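Local coordinates for protein prophenoloxidase b (Marsupenaeus japonicus, PDB 3WKY) that is the inactive precursor of a crustacean hemolymph phenoloxidase, a type 3 copper enzyme that probably hydroxylates monophenols and oxidises the resulting o-diphenols, at residues A[18-21]-A[22-26]; A[121-124]-A[125-128]. One frame throughout, in Å; residues are numbered along the deposited sequence.

Contact 1 of 2, residues A[18-21]-A[22-26]; sequences PYES and TSTLA
Ser21 and Leu25 set the backbone geometry of a helix start: Leu25 N donates to Ser21 O at 3.2 Å, the i to i+4 bond that opens the first turn of helix 22-29. The motif is a serine N-cap. Ser21 OG accepts from Thr24 N at 3.0 Å with an N-H...O angle of 159°, serving an amide of the first turn, where the usual i-4 helical carbonyl is missing. The cap is reached because Ser21 OG sits between its own backbone N and carbonyl carbon (chi1 69°), which swings it over the helix end. In a classical capping box the residue three places on returns a bond directly to the N-cap amide; here water 1 stands in between, accepting from Ser21 N at 2.9 Å and lying 2.7 Å from Thr24 OG1. The same water donates to Glu20 OE1 at 2.6 Å, and the bend of the Glu20 chain at chi2 (-65°) brings the carboxylate back to it. A negative charge beside a helix N terminus would probably be stabilised by the helix dipole. Asp105, from the loop before helix 109-122, accepts from Thr22 N, so another of the first amides is met from outside the segments. Beside the water-bridged polar groups, the aliphatic part of Glu20 touches Thr24, with Glu20 CB 4.0 Å from Thr24 CG2.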
loop_
_atom_site.group_PDB
_atom_site.type_symbol
_atom_site.label_atom_id
_atom_site.label_comp_id
_atom_site.label_asym_id
_atom_site.label_seq_id
_atom_site.Cartn_x
_atom_site.Cartn_y
_atom_site.Cartn_z
ATOM N N PRO A 18 11.924 -45.127 -20.436
ATOM C CA PRO A 18 11.316 -45.173 -19.101
ATOM C C PRO A 18 9.799 -44.966 -19.085
ATOM O O PRO A 18 9.164 -45.305 -18.084
ATOM C CB PRO A 18 12.034 -44.035 -18.347
ATOM C CG PRO A 18 12.507 -43.106 -19.415
ATOM C CD PRO A 18 12.846 -43.982 -20.592
ATOM N N TYR A 19 9.227 -44.424 -20.157
ATOM C CA TYR A 19 7.777 -44.232 -20.200
ATOM C C TYR A 19 7.057 -45.411 -20.851
ATOM O O TYR A 19 5.830 -45.408 -20.957
ATOM C CB TYR A 19 7.417 -42.956 -20.951
ATOM C CG TYR A 19 7.944 -41.688 -20.315
ATOM C CD1 TYR A 19 7.302 -41.115 -19.223
ATOM C CD2 TYR A 19 9.074 -41.057 -20.819
ATOM C CE1 TYR A 19 7.780 -39.948 -18.645
ATOM C CE2 TYR A 19 9.555 -39.891 -20.254
ATOM C CZ TYR A 19 8.903 -39.340 -19.168
ATOM O OH TYR A 19 9.386 -38.177 -18.611
ATOM N N GLU A 20 7.813 -46.406 -21.305
ATOM C CA GLU A 20 7.198 -47.569 -21.943
ATOM C C GLU A 20 7.107 -48.722 -20.958
ATOM O O GLU A 20 7.773 -48.715 -19.926
ATOM C CB GLU A 20 7.971 -47.981 -23.198
ATOM C CG GLU A 20 8.125 -46.875 -24.245
ATOM C CD GLU A 20 6.801 -46.430 -24.852
ATOM O OE1 GLU A 20 5.819 -47.196 -24.780
ATOM O OE2 GLU A 20 6.743 -45.313 -25.411
ATOM N N SER A 21 6.259 -49.701 -21.261
ATOM C CA SER A 21 6.129 -50.872 -20.403
ATOM C C SER A 21 7.410 -51.691 -20.428
ATOM O O SER A 21 8.228 -51.559 -21.341
ATOM C CB SER A 21 4.973 -51.758 -20.870
ATOM O OG SER A 21 5.293 -52.366 -22.109
ATOM N N THR A 22 7.581 -52.534 -19.416
ATOM C CA THR A 22 8.708 -53.458 -19.378
ATOM C C THR A 22 8.646 -54.405 -20.583
ATOM O O THR A 22 9.674 -54.764 -21.159
ATOM C CB THR A 22 8.716 -54.268 -18.074
ATOM O OG1 THR A 22 8.615 -53.375 -16.956
ATOM C CG2 THR A 22 10.000 -55.087 -17.953
ATOM N N SER A 23 7.431 -54.790 -20.970
ATOM C CA SER A 23 7.246 -55.658 -22.133
ATOM C C SER A 23 7.775 -55.027 -23.420
ATOM O O SER A 23 8.445 -55.690 -24.211
ATOM C CB SER A 23 5.773 -56.037 -22.298
ATOM O OG SER A 23 5.335 -56.862 -21.238
ATOM N N THR A 24 7.478 -53.745 -23.625
ATOM C CA THR A 24 7.943 -53.028 -24.810
ATOM C C THR A 24 9.468 -52.942 -24.830
ATOM O O THR A 24 10.105 -53.097 -25.877
ATOM C CB THR A 24 7.365 -51.595 -24.865
ATOM O OG1 THR A 24 5.938 -51.652 -24.979
ATOM C CG2 THR A 24 7.929 -50.827 -26.050
ATOM N N LEU A 25 10.053 -52.688 -23.668
ATOM C CA LEU A 25 11.502 -52.578 -23.571
ATOM C C LEU A 25 12.142 -53.943 -23.814
ATOM O O LEU A 25 13.119 -54.060 -24.557
ATOM C CB LEU A 25 11.907 -52.037 -22.195
ATOM C CG LEU A 25 13.412 -51.940 -21.920
ATOM C CD1 LEU A 25 14.060 -50.866 -22.773
ATOM C CD2 LEU A 25 13.678 -51.695 -20.435
ATOM N N ALA A 26 11.576 -54.969 -23.189
ATOM C CA ALA A 26 12.111 -56.323 -23.288
ATOM C C ALA A 26 12.037 -56.850 -24.716
ATOM O O ALA A 26 12.974 -57.483 -25.203
ATOM C CB ALA A 26 11.380 -57.244 -22.346
HETATM O O HOH W 1 4.932 -49.403 -23.847
HETATM O O HOH W 2 7.835 -50.073 -17.472
#

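Contact 2 of 2, residues A[121-124]-A[125-128]; sequences YERK and DLSP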
loop_
_atom_site.group_PDB
_atom_site.type_symbol
_atom_site.label_atom_id
_atom_site.label_comp_id
_atom_site.label_asym_id
_atom_site.label_seq_id
_atom_site.Cartn_x
_atom_site.Cartn_y
_atom_site.Cartn_z
ATOM N N TYR A 121 25.807 -44.996 -7.313
ATOM C CA TYR A 121 26.681 -44.297 -6.377
ATOM C C TYR A 121 26.907 -45.111 -5.107
ATOM O O TYR A 121 27.997 -45.115 -4.549
ATOM C CB TYR A 121 26.121 -42.906 -6.014
ATOM C CG TYR A 121 26.315 -41.913 -7.126
ATOM C CD1 TYR A 121 27.552 -41.318 -7.329
ATOM C CD2 TYR A 121 25.272 -41.581 -7.984
ATOM C CE1 TYR A 121 27.753 -40.423 -8.351
ATOM C CE2 TYR A 121 25.464 -40.683 -9.016
ATOM C CZ TYR A 121 26.714 -40.111 -9.190
ATOM O OH TYR A 121 26.934 -39.226 -10.208
ATOM N N GLU A 122 25.877 -45.807 -4.652
ATOM C CA GLU A 122 25.943 -46.497 -3.368
ATOM C C GLU A 122 26.579 -47.884 -3.471
ATOM O O GLU A 122 27.268 -48.323 -2.552
ATOM C CB GLU A 122 24.555 -46.596 -2.730
ATOM C CG GLU A 122 24.161 -45.373 -1.908
ATOM C CD GLU A 122 25.140 -45.101 -0.775
ATOM O OE1 GLU A 122 25.992 -44.202 -0.924
ATOM O OE2 GLU A 122 25.063 -45.792 0.263
ATOM N N ARG A 123 26.345 -48.577 -4.583
ATOM C CA ARG A 123 26.930 -49.917 -4.732
ATOM C C ARG A 123 28.404 -49.810 -5.113
ATOM O O ARG A 123 28.769 -49.038 -6.005
ATOM C CB ARG A 123 26.177 -50.757 -5.763
ATOM C CG ARG A 123 24.827 -51.293 -5.280
ATOM C CD ARG A 123 24.216 -52.237 -6.315
ATOM N NE ARG A 123 24.984 -53.479 -6.478
ATOM C CZ ARG A 123 24.699 -54.625 -5.859
ATOM N NH1 ARG A 123 23.663 -54.698 -5.032
ATOM N NH2 ARG A 123 25.448 -55.706 -6.067
ATOM N N LYS A 124 29.244 -50.591 -4.437
ATOM C CA LYS A 124 30.683 -50.561 -4.693
ATOM C C LYS A 124 31.074 -51.265 -5.985
ATOM O O LYS A 124 32.145 -51.002 -6.531
ATOM C CB LYS A 124 31.447 -51.170 -3.520
ATOM C CG LYS A 124 31.366 -50.354 -2.244
ATOM C CD LYS A 124 31.843 -51.168 -1.051
ATOM C CE LYS A 124 31.657 -50.407 0.253
ATOM N NZ LYS A 124 32.580 -49.247 0.355
ATOM N N ASP A 125 30.205 -52.143 -6.480
ATOM C CA ASP A 125 30.513 -52.884 -7.702
ATOM C C ASP A 125 29.995 -52.187 -8.955
ATOM O O ASP A 125 30.089 -52.728 -10.066
ATOM C CB ASP A 125 30.010 -54.334 -7.618
ATOM C CG ASP A 125 28.527 -54.431 -7.315
ATOM O OD1 ASP A 125 27.879 -53.383 -7.077
ATOM O OD2 ASP A 125 28.010 -55.570 -7.300
ATOM N N LEU A 126 29.463 -50.979 -8.768
ATOM C CA LEU A 126 28.974 -50.163 -9.878
ATOM C C LEU A 126 29.695 -48.823 -9.896
ATOM O O LEU A 126 30.087 -48.307 -8.849
ATOM C CB LEU A 126 27.459 -49.938 -9.759
ATOM C CG LEU A 126 26.540 -51.147 -9.939
ATOM C CD1 LEU A 126 25.078 -50.714 -9.818
ATOM C CD2 LEU A 126 26.807 -51.810 -11.284
ATOM N N SER A 127 29.892 -48.278 -11.092
ATOM C CA SER A 127 30.534 -46.978 -11.262
ATOM C C SER A 127 29.573 -45.989 -11.927
ATOM O O SER A 127 29.029 -46.271 -12.996
ATOM C CB SER A 127 31.797 -47.116 -12.114
ATOM O OG SER A 127 32.210 -45.857 -12.621
ATOM N N PRO A 128 29.390 -44.810 -11.308
ATOM C CA PRO A 128 28.444 -43.793 -11.801
ATOM C C PRO A 128 28.787 -43.358 -13.222
ATOM O O PRO A 128 27.903 -42.963 -13.991
ATOM C CB PRO A 128 28.646 -42.618 -10.831
ATOM C CG PRO A 128 29.264 -43.227 -9.607
ATOM C CD PRO A 128 30.098 -44.377 -10.090
#
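Tyr121, near the end of helix 109-122, receives Pro128 over one face of its ring as the chain doubles back. Pro128 CB lies 3.8 Å from the Tyr121 ring centroid, 26° off the normal, a CH-pi contact offset toward the rim, while Pro128 CG is 3.4 Å from Tyr121 CE1. At the far end of the ring, Tyr121 OH is hydrogen-bonded to His201 ND1, which lies in sequence between His199 and His203 of the copper pocket; the Tyr121 side chain is about 13 Å from the Cu2-O2 cluster. Arg123 leaves helical geometry and opens a type I beta turn to Leu126, closed by a weak bond from Leu126 N to Arg123 O at 3.4 Å. This turn ends helix 109-122 of the all-alpha hemocyanin region. The Arg123 guanidinium holds Asp125 in a bidentate, side-on salt bridge: NE donates to Asp125 OD1 at 3.0 Å, tilted from the guanidinium plane, and NH2 donates to Asp125 OD2 at 2.8 Å, close to that plane. Both carboxylate oxygens use syn lone pairs, though the two planes stand 33° apart. Lys124 and Asp125 form the corners of the turn. Arg123, Asp125 and Leu126 all pack on Leu93 of helix 93-103, and Leu126 also touches Thr119 and Tyr120 of helix 109-122.

How the contacts relate
From the N terminus, the chain passes helix 9-12 and a short loop before contact 1 begins helix 22-29. It then runs through strands 36-38 and 45-47 and helices 51-54, 74-89, 93-103 and 109-122, and contact 2 turns it out of the last of these. Contact 1 caps the first turn of a helix and contact 2 closes a beta turn; they stand in series, neither nesting nor crossing. The centres of contacts 1 and 2 are about 24 Å apart, and the two do not touch. Leu113 and Ser109 pack on Pro18 and Tyr19 of contact 1. Helix 109-122 thus packs near its start on the loop before helix 22-29 and runs at its end into the turn toward helix 134-137.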